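Local coordinates for cytochrome C-type biogenesis protein ccmF (Thermus thermophilus, PDB 6ZMQ) that probably joins heme to apocytochrome c during cytochrome c maturation, as a heme lyase of the membrane that itself carries heme b, at residues A[183-188]-A[241-246]; A[190-195]-A[234-239]; A[195-200]-A[300-305]. One frame throughout, in Å; residues are numbered along the deposited sequence.

How the contacts relate
Helix 185-213 runs through all three contacts. Contacts 1 and 2, with centres 11 Å apart, pair it with the antiparallel helix 224-247, first at an aromatic cluster on the surface and then in the buried interior. Contact 3, its centre 10 Å from that of contact 2 and sharing Leu195 with it, pairs the next turns of the same helix with helix 288-307. Leu234 bridges the last two: its CD1 lies 3.6 Å from Gly196 CA and 4.1 Å from Thr302 CG2. The two acyl chains of one phosphatidylethanolamine lie against Leu192 and Leu195 respectively. Heme is more remote, about 12 Å from the Leu200 side chain, whereas contact 1 lies away from the known heme-binding residues.

Contact 1: residues A[183-188]-A[241-246]; sequences HWMMAV and GMWWSY
Met185 reaches the paired indoles of Trp243 and Trp244 because its CG stands opposite the backbone N (chi1 -167°) and the chain then bends at both later torsions. The first part of the side chain runs over one face of Trp244, with CB 4.3 Å from the centroid of the five-membered ring, a CH-pi contact. The bend carries SD on to the edge of Trp243, where it lies 3.5 Å from CE3 in a Met-aromatic contact; toward the Trp244 ring the same sulfur sits obliquely. Met186, at the next position, covers the far part of that indole: its CG is 3.6 Å from Trp244 CH2, and its CE meets the ring edge in plane. His183 completes an aromatic cluster. Its NE2 approaches the edge of Trp243, 3.4 Å from CH2, with the two ring planes inclined at 46°. Against Trp244 the imidazole is nearly parallel but slid aside, so the rings barely overlap, while the indole of Trp184 takes NE2 over its centre. No hydrogen bond crosses the contact, which is held by sulfur, methylene and ring surfaces. His183, Trp184 and Trp243 also touch a neighbouring molecule in the crystal. The cluster closes the start of helix 185-213 against the last turns of helix 224-247, ahead of the tryptophan-rich loop that holds Trp255. Around it, Trp631 of helix 627-644 meets Trp243 edge-to-face, Tyr246 OH hydrogen-bonds Thr624 OG1 of strand 617-625, and Ala187 O is hydrogen-bonded to Trp107 NE1 beyond helix 99-104.

Contact 2: residues A[190-195]-A[234-239]; sequences PVLMYL and LTAGKV. With PTY (phosphatidylethanolamine), chain F.
Leu192 and Met193 straddle Gly237, each laying a methyl group on helix 224-247. Leu192 CD1 rests 3.7 Å from Ala236 CB and 3.9 Å from Gly237 N, touching side chain and backbone at once. Met193 comes from the other flank: its CB leaves the helix to one side of the partner, but an extended chi2 (174°) carries the chain across and a bend at chi3 sets CE 3.7 Å from Gly237 C, with Gly237 O close by. With no side chain at Gly237, these groups lie directly on the backbone, and the CA atoms of Leu192 and Gly237 are 5.4 Å apart. The result is a close antiparallel pair of transmembrane helices, their local axes 8.3 Å apart at 154°, with no hydrogen bond between the segments. Leu192 also faces the membrane lipid: its CD2 lies 4.0 Å from C27 of a phosphatidylethanolamine acyl chain. One turn on, Leu195 CD2 is 3.7 Å from C37 on the other chain of the same lipid, and a second phosphatidylethanolamine touches Leu192 and Ala236. Further out, Pro190 marks a kink in helix 185-213, since its N makes no bond to the preceding turn; its carbonyl O accepts from both Met193 N and Tyr194 N. Tyr194, directed away from the partner helix, stacks on Trp117 of helix 110-129. Met193 leans on Thr306 of helix 288-307 and on Thr309. Beside the contact, the buried Lys238 makes a cation-pi interaction with Trp255, and its NZ gives a weak hydrogen bond to Glu261 O.

Contact 3: residues A[195-200]-A[300-305]; sequences LGFVGL and AATLLG. With PTY (phosphatidylethanolamine), chain F.
Phe197 of helix 185-213 lies against Thr302 and Leu303 of helix 288-307, at the centre of a buried contact between two membrane-spanning helices packed antiparallel, local axes 9.2 Å apart at 156°. The phenyl ring reaches past Thr302 and then alongside Leu303, the two hydrophobic side chains pointing the same way. Phe197 CE1 is 3.6 Å from Leu303 CB, and CD1 is 3.5 Å from Leu303 N, the backbone approaching the ring obliquely. Thr302 instead presents its methyl group at the ring edge, in plane: CG2 packs beside the root of the phenylalanine, 3.5 Å from CB, as the two side chains pass at a slant. That methyl faces helix 185-213 because CG2 is turned opposite the backbone N, which sets OG1 beside that N (chi1 -53°). The hydroxyl is thereby placed to hydrogen-bond Ala298 O, one turn back in its own helix, so the polar end of Thr302 is satisfied in an interface crossed by no hydrogen bond. Further along helix 185-213, Leu200 also touches Ala230 of helix 224-247 and Ala271 of helix 266-284; its side chain is about 12 Å from heme. Two further aromatic rings meet Phe197: Phe299, with its plane about 20° from that of Phe197, and Trp117 of helix 110-129, at about 80°. Phe332 of helix 325-345 backs Leu303. Leu200 crosses Thr302 at about a right angle, its CD1 3.6 Å from the hydrogen-bonded OG1.

Contact 1: residues A[183-188]-A[241-246]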
loop_
_atom_site.group_PDB
_atom_site.type_symbol
_atom_site.label_atom_id
_atom_site.label_comp_id
_atom_site.label_asym_id
_atom_site.label_seq_id
_atom_site.Cartn_x
_atom_site.Cartn_y
_atom_site.Cartn_z
ATOM N N HIS A 183 18.881 -0.719 -1.548
ATOM C CA HIS A 183 17.947 -1.759 -1.131
ATOM C C HIS A 183 16.931 -2.001 -2.236
ATOM O O HIS A 183 16.644 -1.121 -3.050
ATOM C CB HIS A 183 17.224 -1.412 0.176
ATOM C CG HIS A 183 16.561 -2.586 0.842
ATOM N ND1 HIS A 183 17.266 -3.566 1.507
ATOM C CD2 HIS A 183 15.254 -2.924 0.956
ATOM C CE1 HIS A 183 16.423 -4.458 1.997
ATOM N NE2 HIS A 183 15.196 -4.094 1.673
ATOM N N TRP A 184 16.396 -3.222 -2.239
ATOM C CA TRP A 184 15.506 -3.741 -3.264
ATOM C C TRP A 184 14.048 -3.327 -3.078
ATOM O O TRP A 184 13.288 -3.379 -4.054
ATOM C CB TRP A 184 15.626 -5.278 -3.319
ATOM C CG TRP A 184 15.938 -6.013 -1.995
ATOM C CD1 TRP A 184 17.159 -6.133 -1.366
ATOM C CD2 TRP A 184 15.007 -6.734 -1.177
ATOM N NE1 TRP A 184 17.029 -6.865 -0.213
ATOM C CE2 TRP A 184 15.722 -7.251 -0.076
ATOM C CE3 TRP A 184 13.637 -6.989 -1.268
ATOM C CZ2 TRP A 184 15.112 -8.009 0.924
ATOM C CZ3 TRP A 184 13.035 -7.743 -0.272
ATOM C CH2 TRP A 184 13.771 -8.240 0.810
ATOM N N MET A 185 13.639 -2.929 -1.866
ATOM C CA MET A 185 12.242 -2.556 -1.642
ATOM C C MET A 185 11.899 -1.230 -2.318
ATOM O O MET A 185 10.752 -1.021 -2.718
ATOM C CB MET A 185 11.913 -2.539 -0.145
ATOM C CG MET A 185 10.404 -2.481 0.189
ATOM S SD MET A 185 9.956 -3.491 1.610
ATOM C CE MET A 185 10.229 -5.120 0.913
ATOM N N MET A 186 12.901 -0.368 -2.569
ATOM C CA MET A 186 12.690 0.812 -3.421
ATOM C C MET A 186 12.379 0.441 -4.873
ATOM O O MET A 186 11.883 1.282 -5.634
ATOM C CB MET A 186 13.901 1.756 -3.323
ATOM C CG MET A 186 13.550 3.243 -3.572
ATOM S SD MET A 186 14.887 4.430 -3.823
ATOM C CE MET A 186 15.400 4.680 -2.119
ATOM N N ALA A 187 12.648 -0.802 -5.261
ATOM C CA ALA A 187 12.056 -1.424 -6.434
ATOM C C ALA A 187 10.631 -1.917 -6.195
ATOM O O ALA A 187 9.743 -1.629 -7.007
ATOM C CB ALA A 187 12.922 -2.605 -6.863
ATOM N N VAL A 188 10.375 -2.641 -5.100
ATOM C CA VAL A 188 9.140 -3.419 -5.018
ATOM C C VAL A 188 8.021 -2.740 -4.221
ATOM O O VAL A 188 6.849 -3.096 -4.407
ATOM C CB VAL A 188 9.406 -4.850 -4.487
ATOM C CG1 VAL A 188 10.599 -5.476 -5.229
ATOM C CG2 VAL A 188 9.625 -4.871 -2.989
ATOM N N GLY A 241 6.286 -0.804 3.478
ATOM C CA GLY A 241 6.829 0.527 3.714
ATOM C C GLY A 241 7.158 0.788 5.171
ATOM O O GLY A 241 8.166 1.436 5.478
ATOM N N MET A 242 6.324 0.263 6.082
ATOM C CA MET A 242 6.621 0.284 7.515
ATOM C C MET A 242 7.928 -0.431 7.859
ATOM O O MET A 242 8.783 0.134 8.564
ATOM C CB MET A 242 5.479 -0.371 8.293
ATOM C CG MET A 242 4.411 0.537 8.862
ATOM S SD MET A 242 3.073 -0.524 9.435
ATOM C CE MET A 242 2.732 0.171 11.042
ATOM N N TRP A 243 8.092 -1.667 7.349
ATOM C CA TRP A 243 9.288 -2.468 7.620
ATOM C C TRP A 243 10.535 -1.809 7.054
ATOM O O TRP A 243 11.599 -1.817 7.689
ATOM C CB TRP A 243 9.140 -3.880 7.030
ATOM C CG TRP A 243 10.448 -4.666 7.023
ATOM C CD1 TRP A 243 10.955 -5.406 8.051
ATOM C CD2 TRP A 243 11.409 -4.762 5.954
ATOM N NE1 TRP A 243 12.164 -5.955 7.693
ATOM C CE2 TRP A 243 12.466 -5.571 6.413
ATOM C CE3 TRP A 243 11.483 -4.229 4.662
ATOM C CZ2 TRP A 243 13.577 -5.874 5.622
ATOM C CZ3 TRP A 243 12.591 -4.532 3.878
ATOM C CH2 TRP A 243 13.621 -5.346 4.361
ATOM N N TRP A 244 10.409 -1.233 5.862
ATOM C CA TRP A 244 11.551 -0.638 5.189
ATOM C C TRP A 244 11.973 0.660 5.869
ATOM O O TRP A 244 13.174 0.908 6.043
ATOM C CB TRP A 244 11.179 -0.447 3.719
ATOM C CG TRP A 244 12.117 0.313 2.861
ATOM C CD1 TRP A 244 13.475 0.408 2.974
ATOM C CD2 TRP A 244 11.762 1.074 1.717
ATOM N NE1 TRP A 244 13.981 1.206 1.991
ATOM C CE2 TRP A 244 12.947 1.625 1.198
ATOM C CE3 TRP A 244 10.550 1.353 1.082
ATOM C CZ2 TRP A 244 12.952 2.436 0.077
ATOM C CZ3 TRP A 244 10.562 2.134 -0.038
ATOM C CH2 TRP A 244 11.746 2.693 -0.515
ATOM N N SER A 245 11.000 1.468 6.296
ATOM C CA SER A 245 11.296 2.705 7.011
ATOM C C SER A 245 11.903 2.426 8.382
ATOM O O SER A 245 12.727 3.207 8.875
ATOM C CB SER A 245 10.021 3.545 7.133
ATOM O OG SER A 245 10.148 4.545 8.125
ATOM N N TYR A 246 11.512 1.318 9.022
ATOM C CA TYR A 246 12.146 0.989 10.298
ATOM C C TYR A 246 13.554 0.425 10.091
ATOM O O TYR A 246 14.533 0.992 10.589
ATOM C CB TYR A 246 11.301 -0.004 11.092
ATOM C CG TYR A 246 11.704 -0.147 12.552
ATOM C CD1 TYR A 246 11.410 0.839 13.484
ATOM C CD2 TYR A 246 12.432 -1.243 12.981
ATOM C CE1 TYR A 246 11.780 0.700 14.824
ATOM C CE2 TYR A 246 12.804 -1.392 14.304
ATOM C CZ TYR A 246 12.476 -0.424 15.223
ATOM O OH TYR A 246 12.869 -0.588 16.531
#

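Contact 2: residues A[190-195]-A[234-239]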
loop_
_atom_site.group_PDB
_atom_site.type_symbol
_atom_site.label_atom_id
_atom_site.label_comp_id
_atom_site.label_asym_id
_atom_site.label_seq_id
_atom_site.Cartn_x
_atom_site.Cartn_y
_atom_site.Cartn_z
ATOM N N PRO A 190 7.170 0.514 -4.883
ATOM C CA PRO A 190 6.326 1.164 -5.913
ATOM C C PRO A 190 5.306 0.256 -6.598
ATOM O O PRO A 190 4.112 0.604 -6.594
ATOM C CB PRO A 190 7.362 1.684 -6.915
ATOM C CG PRO A 190 8.505 2.054 -6.073
ATOM C CD PRO A 190 8.572 0.989 -5.023
ATOM N N VAL A 191 5.722 -0.911 -7.118
ATOM C CA VAL A 191 4.859 -1.765 -7.945
ATOM C C VAL A 191 3.701 -2.337 -7.144
ATOM O O VAL A 191 2.578 -2.426 -7.663
ATOM C CB VAL A 191 5.680 -2.913 -8.576
ATOM C CG1 VAL A 191 4.937 -3.545 -9.759
ATOM C CG2 VAL A 191 7.056 -2.428 -8.981
ATOM N N LEU A 192 3.947 -2.594 -5.852
ATOM C CA LEU A 192 2.940 -3.051 -4.893
ATOM C C LEU A 192 1.763 -2.091 -4.780
ATOM O O LEU A 192 0.629 -2.515 -4.511
ATOM C CB LEU A 192 3.592 -3.223 -3.518
ATOM C CG LEU A 192 3.893 -4.638 -3.054
ATOM C CD1 LEU A 192 2.570 -5.246 -2.729
ATOM C CD2 LEU A 192 4.598 -5.491 -4.099
ATOM N N MET A 193 2.010 -0.795 -4.955
ATOM C CA MET A 193 0.885 0.126 -4.973
ATOM C C MET A 193 0.293 0.308 -6.365
ATOM O O MET A 193 -0.927 0.498 -6.474
ATOM C CB MET A 193 1.281 1.444 -4.318
ATOM C CG MET A 193 1.010 1.357 -2.832
ATOM S SD MET A 193 1.509 2.670 -1.731
ATOM C CE MET A 193 2.388 1.633 -0.581
ATOM N N TYR A 194 1.123 0.237 -7.428
ATOM C CA TYR A 194 0.607 0.442 -8.788
ATOM C C TYR A 194 -0.367 -0.667 -9.168
ATOM O O TYR A 194 -1.497 -0.384 -9.600
ATOM C CB TYR A 194 1.753 0.517 -9.807
ATOM C CG TYR A 194 2.665 1.739 -9.720
ATOM C CD1 TYR A 194 2.322 2.850 -8.951
ATOM C CD2 TYR A 194 3.877 1.770 -10.403
ATOM C CE1 TYR A 194 3.164 3.955 -8.855
ATOM C CE2 TYR A 194 4.721 2.866 -10.322
ATOM C CZ TYR A 194 4.360 3.951 -9.548
ATOM O OH TYR A 194 5.212 5.033 -9.476
ATOM N N LEU A 195 0.027 -1.919 -8.870
ATOM C CA LEU A 195 -0.845 -3.093 -8.896
ATOM C C LEU A 195 -2.109 -2.870 -8.089
ATOM O O LEU A 195 -3.220 -3.119 -8.584
ATOM C CB LEU A 195 -0.098 -4.297 -8.316
ATOM C CG LEU A 195 0.993 -4.996 -9.112
ATOM C CD1 LEU A 195 1.664 -6.081 -8.289
ATOM C CD2 LEU A 195 0.353 -5.576 -10.340
ATOM N N LEU A 234 -2.373 -3.286 -1.571
ATOM C CA LEU A 234 -2.297 -2.111 -0.695
ATOM C C LEU A 234 -1.791 -2.437 0.710
ATOM O O LEU A 234 -0.971 -1.687 1.260
ATOM C CB LEU A 234 -3.659 -1.407 -0.609
ATOM C CG LEU A 234 -3.904 -0.147 -1.449
ATOM C CD1 LEU A 234 -3.761 -0.351 -2.908
ATOM C CD2 LEU A 234 -5.309 0.385 -1.165
ATOM N N THR A 235 -2.279 -3.524 1.326
ATOM C CA THR A 235 -1.863 -3.829 2.694
ATOM C C THR A 235 -0.417 -4.318 2.733
ATOM O O THR A 235 0.335 -3.957 3.649
ATOM C CB THR A 235 -2.847 -4.802 3.393
ATOM O OG1 THR A 235 -2.602 -4.816 4.807
ATOM C CG2 THR A 235 -2.849 -6.239 2.878
ATOM N N ALA A 236 0.005 -5.105 1.728
ATOM C CA ALA A 236 1.402 -5.511 1.632
ATOM C C ALA A 236 2.326 -4.323 1.361
ATOM O O ALA A 236 3.447 -4.272 1.877
ATOM C CB ALA A 236 1.561 -6.595 0.570
ATOM N N GLY A 237 1.850 -3.340 0.583
ATOM C CA GLY A 237 2.607 -2.111 0.393
ATOM C C GLY A 237 2.771 -1.285 1.661
ATOM O O GLY A 237 3.858 -0.767 1.933
ATOM N N LYS A 238 1.693 -1.132 2.443
ATOM C CA LYS A 238 1.787 -0.334 3.670
ATOM C C LYS A 238 2.640 -1.015 4.740
ATOM O O LYS A 238 3.482 -0.363 5.378
ATOM C CB LYS A 238 0.391 0.006 4.201
ATOM C CG LYS A 238 0.313 1.129 5.291
ATOM C CD LYS A 238 1.296 2.339 5.198
ATOM C CE LYS A 238 1.247 3.233 3.933
ATOM N NZ LYS A 238 2.492 4.073 3.859
ATOM N N VAL A 239 2.453 -2.329 4.936
ATOM C CA VAL A 239 3.291 -3.078 5.879
ATOM C C VAL A 239 4.756 -3.129 5.411
ATOM O O VAL A 239 5.683 -2.982 6.226
ATOM C CB VAL A 239 2.692 -4.488 6.098
ATOM C CG1 VAL A 239 3.553 -5.321 7.017
ATOM C CG2 VAL A 239 1.299 -4.392 6.732
HETATM C C1 PTY F . -8.523 -11.318 -11.187
HETATM C C2 PTY F . -15.646 -12.716 -9.269
HETATM C C3 PTY F . -14.902 -13.265 -10.486
HETATM O O4 PTY F . -7.355 -10.668 -11.594
HETATM C C5 PTY F . -9.956 -13.357 -11.629
HETATM C C6 PTY F . -8.663 -12.611 -11.984
HETATM O O7 PTY F . -7.564 -13.415 -11.648
HETATM C C8 PTY F . -6.860 -14.031 -12.694
HETATM O O10 PTY F . -7.439 -14.585 -13.569
HETATM C C11 PTY F . -5.327 -13.998 -12.694
HETATM C C12 PTY F . -4.788 -14.482 -14.042
HETATM C C13 PTY F . -3.257 -14.429 -14.097
HETATM C C14 PTY F . -2.645 -15.356 -13.045
HETATM C C15 PTY F . -1.170 -15.616 -13.354
HETATM C C16 PTY F . -0.459 -15.971 -12.048
HETATM C C17 PTY F . 1.026 -15.604 -12.111
HETATM C C18 PTY F . 1.409 -14.399 -11.235
HETATM C C19 PTY F . 0.612 -14.288 -9.931
HETATM C C20 PTY F . 1.513 -13.855 -8.770
HETATM C C21 PTY F . 1.972 -12.401 -8.924
HETATM C C22 PTY F . 2.865 -12.028 -7.734
HETATM C C23 PTY F . 2.855 -10.522 -7.453
HETATM C C24 PTY F . 4.194 -9.910 -7.883
HETATM C C25 PTY F . 4.746 -8.999 -6.781
HETATM C C26 PTY F . 6.187 -8.590 -7.094
HETATM C C27 PTY F . 6.923 -8.263 -5.796
HETATM C C28 PTY F . 8.411 -8.547 -5.994
HETATM C C29 PTY F . 9.036 -9.032 -4.690
HETATM C C30 PTY F . -6.673 -9.965 -10.593
HETATM C C31 PTY F . -5.261 -9.432 -10.851
HETATM O O30 PTY F . -7.193 -9.765 -9.546
HETATM C C32 PTY F . -4.272 -10.505 -11.305
HETATM C C33 PTY F . -2.869 -9.893 -11.324
HETATM C C34 PTY F . -1.866 -10.837 -10.659
HETATM C C35 PTY F . -0.765 -10.000 -10.011
HETATM C C36 PTY F . 0.043 -9.297 -11.105
HETATM C C37 PTY F . 1.499 -9.111 -10.662
HETATM C C38 PTY F . 2.326 -8.421 -11.752
HETATM C C39 PTY F . 3.759 -8.151 -11.292
HETATM C C40 PTY F . 4.723 -8.345 -12.461
HETATM C C41 PTY F . 6.172 -8.250 -11.986
HETATM C C42 PTY F . 6.649 -9.640 -11.571
HETATM C C43 PTY F . 7.790 -10.066 -12.492
HETATM C C44 PTY F . 8.651 -11.076 -11.738
HETATM P P1 PTY F . -12.586 -13.278 -11.729
HETATM O O11 PTY F . -13.542 -12.927 -10.431
HETATM O O12 PTY F . -13.296 -12.815 -12.979
HETATM O O13 PTY F . -12.425 -14.777 -11.826
HETATM O O14 PTY F . -11.103 -12.541 -11.595
HETATM N N1 PTY F . -16.960 -13.330 -9.196
#

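Contact 3: residues A[195-200]-A[300-305]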
loop_
_atom_site.group_PDB
_atom_site.type_symbol
_atom_site.label_atom_id
_atom_site.label_comp_id
_atom_site.label_asym_id
_atom_site.label_seq_id
_atom_site.Cartn_x
_atom_site.Cartn_y
_atom_site.Cartn_z
ATOM N N LEU A 195 0.027 -1.919 -8.870
ATOM C CA LEU A 195 -0.845 -3.093 -8.896
ATOM C C LEU A 195 -2.109 -2.870 -8.089
ATOM O O LEU A 195 -3.220 -3.119 -8.584
ATOM C CB LEU A 195 -0.098 -4.297 -8.316
ATOM C CG LEU A 195 0.993 -4.996 -9.112
ATOM C CD1 LEU A 195 1.664 -6.081 -8.289
ATOM C CD2 LEU A 195 0.353 -5.576 -10.340
ATOM N N GLY A 196 -1.948 -2.329 -6.870
ATOM C CA GLY A 196 -3.090 -2.087 -6.011
ATOM C C GLY A 196 -4.059 -1.097 -6.618
ATOM O O GLY A 196 -5.266 -1.382 -6.683
ATOM N N PHE A 197 -3.514 -0.031 -7.250
ATOM C CA PHE A 197 -4.356 0.974 -7.893
ATOM C C PHE A 197 -5.123 0.366 -9.047
ATOM O O PHE A 197 -6.346 0.550 -9.147
ATOM C CB PHE A 197 -3.513 2.163 -8.374
ATOM C CG PHE A 197 -4.234 3.091 -9.353
ATOM C CD1 PHE A 197 -5.063 4.094 -8.886
ATOM C CD2 PHE A 197 -4.057 2.981 -10.737
ATOM C CE1 PHE A 197 -5.716 4.940 -9.774
ATOM C CE2 PHE A 197 -4.711 3.824 -11.622
ATOM C CZ PHE A 197 -5.536 4.807 -11.139
ATOM N N VAL A 198 -4.442 -0.458 -9.853
ATOM C CA VAL A 198 -5.104 -0.930 -11.057
ATOM C C VAL A 198 -6.097 -2.027 -10.696
ATOM O O VAL A 198 -7.129 -2.165 -11.376
ATOM C CB VAL A 198 -4.080 -1.307 -12.151
ATOM C CG1 VAL A 198 -3.183 -0.116 -12.427
ATOM C CG2 VAL A 198 -3.227 -2.453 -11.753
ATOM N N GLY A 199 -5.897 -2.685 -9.535
ATOM C CA GLY A 199 -6.946 -3.527 -8.985
ATOM C C GLY A 199 -8.185 -2.731 -8.640
ATOM O O GLY A 199 -9.251 -2.972 -9.208
ATOM N N LEU A 200 -8.009 -1.630 -7.896
ATOM C CA LEU A 200 -9.142 -0.771 -7.561
ATOM C C LEU A 200 -9.644 0.024 -8.767
ATOM O O LEU A 200 -10.647 0.741 -8.644
ATOM C CB LEU A 200 -8.789 0.173 -6.408
ATOM C CG LEU A 200 -8.927 -0.356 -4.977
ATOM C CD1 LEU A 200 -9.031 0.814 -4.028
ATOM C CD2 LEU A 200 -10.136 -1.285 -4.804
ATOM N N ALA A 300 -9.888 7.025 -6.275
ATOM C CA ALA A 300 -9.195 8.296 -6.499
ATOM C C ALA A 300 -8.152 8.578 -5.414
ATOM O O ALA A 300 -7.123 9.230 -5.682
ATOM C CB ALA A 300 -10.202 9.436 -6.581
ATOM N N ALA A 301 -8.390 8.071 -4.195
ATOM C CA ALA A 301 -7.387 8.108 -3.141
ATOM C C ALA A 301 -6.152 7.313 -3.530
ATOM O O ALA A 301 -5.025 7.776 -3.326
ATOM C CB ALA A 301 -7.989 7.566 -1.848
ATOM N N THR A 302 -6.353 6.114 -4.099
ATOM C CA THR A 302 -5.232 5.289 -4.542
ATOM C C THR A 302 -4.496 5.927 -5.712
ATOM O O THR A 302 -3.279 5.752 -5.828
ATOM C CB THR A 302 -5.704 3.881 -4.920
ATOM O OG1 THR A 302 -6.446 3.314 -3.839
ATOM C CG2 THR A 302 -4.502 2.984 -5.167
ATOM N N LEU A 303 -5.208 6.689 -6.555
ATOM C CA LEU A 303 -4.564 7.507 -7.587
ATOM C C LEU A 303 -3.597 8.520 -6.986
ATOM O O LEU A 303 -2.405 8.545 -7.325
ATOM C CB LEU A 303 -5.609 8.241 -8.431
ATOM C CG LEU A 303 -4.968 9.294 -9.348
ATOM C CD1 LEU A 303 -4.264 8.683 -10.567
ATOM C CD2 LEU A 303 -5.964 10.360 -9.720
ATOM N N LEU A 304 -4.106 9.355 -6.072
ATOM C CA LEU A 304 -3.278 10.417 -5.510
ATOM C C LEU A 304 -2.231 9.875 -4.535
ATOM O O LEU A 304 -1.243 10.560 -4.245
ATOM C CB LEU A 304 -4.163 11.478 -4.846
ATOM C CG LEU A 304 -3.738 12.953 -4.993
ATOM C CD1 LEU A 304 -3.054 13.225 -6.339
ATOM C CD2 LEU A 304 -4.924 13.916 -4.819
ATOM N N GLY A 305 -2.426 8.661 -4.018
ATOM C CA GLY A 305 -1.390 8.013 -3.234
ATOM C C GLY A 305 -0.305 7.384 -4.084
ATOM O O GLY A 305 0.855 7.323 -3.666
HETATM C C1 PTY F . -8.523 -11.318 -11.187
HETATM C C2 PTY F . -15.646 -12.716 -9.269
HETATM C C3 PTY F . -14.902 -13.265 -10.486
HETATM O O4 PTY F . -7.355 -10.668 -11.594
HETATM C C5 PTY F . -9.956 -13.357 -11.629
HETATM C C6 PTY F . -8.663 -12.611 -11.984
HETATM O O7 PTY F . -7.564 -13.415 -11.648
HETATM C C8 PTY F . -6.860 -14.031 -12.694
HETATM O O10 PTY F . -7.439 -14.585 -13.569
HETATM C C11 PTY F . -5.327 -13.998 -12.694
HETATM C C12 PTY F . -4.788 -14.482 -14.042
HETATM C C13 PTY F . -3.257 -14.429 -14.097
HETATM C C14 PTY F . -2.645 -15.356 -13.045
HETATM C C15 PTY F . -1.170 -15.616 -13.354
HETATM C C16 PTY F . -0.459 -15.971 -12.048
HETATM C C17 PTY F . 1.026 -15.604 -12.111
HETATM C C18 PTY F . 1.409 -14.399 -11.235
HETATM C C19 PTY F . 0.612 -14.288 -9.931
HETATM C C20 PTY F . 1.513 -13.855 -8.770
HETATM C C21 PTY F . 1.972 -12.401 -8.924
HETATM C C22 PTY F . 2.865 -12.028 -7.734
HETATM C C23 PTY F . 2.855 -10.522 -7.453
HETATM C C24 PTY F . 4.194 -9.910 -7.883
HETATM C C25 PTY F . 4.746 -8.999 -6.781
HETATM C C26 PTY F . 6.187 -8.590 -7.094
HETATM C C27 PTY F . 6.923 -8.263 -5.796
HETATM C C28 PTY F . 8.411 -8.547 -5.994
HETATM C C29 PTY F . 9.036 -9.032 -4.690
HETATM C C30 PTY F . -6.673 -9.965 -10.593
HETATM C C31 PTY F . -5.261 -9.432 -10.851
HETATM O O30 PTY F . -7.193 -9.765 -9.546
HETATM C C32 PTY F . -4.272 -10.505 -11.305
HETATM C C33 PTY F . -2.869 -9.893 -11.324
HETATM C C34 PTY F . -1.866 -10.837 -10.659
HETATM C C35 PTY F . -0.765 -10.000 -10.011
HETATM C C36 PTY F . 0.043 -9.297 -11.105
HETATM C C37 PTY F . 1.499 -9.111 -10.662
HETATM C C38 PTY F . 2.326 -8.421 -11.752
HETATM C C39 PTY F . 3.759 -8.151 -11.292
HETATM C C40 PTY F . 4.723 -8.345 -12.461
HETATM C C41 PTY F . 6.172 -8.250 -11.986
HETATM C C42 PTY F . 6.649 -9.640 -11.571
HETATM C C43 PTY F . 7.790 -10.066 -12.492
HETATM C C44 PTY F . 8.651 -11.076 -11.738
HETATM P P1 PTY F . -12.586 -13.278 -11.729
HETATM O O11 PTY F . -13.542 -12.927 -10.431
HETATM O O12 PTY F . -13.296 -12.815 -12.979
HETATM O O13 PTY F . -12.425 -14.777 -11.826
HETATM O O14 PTY F . -11.103 -12.541 -11.595
HETATM N N1 PTY F . -16.960 -13.330 -9.196
#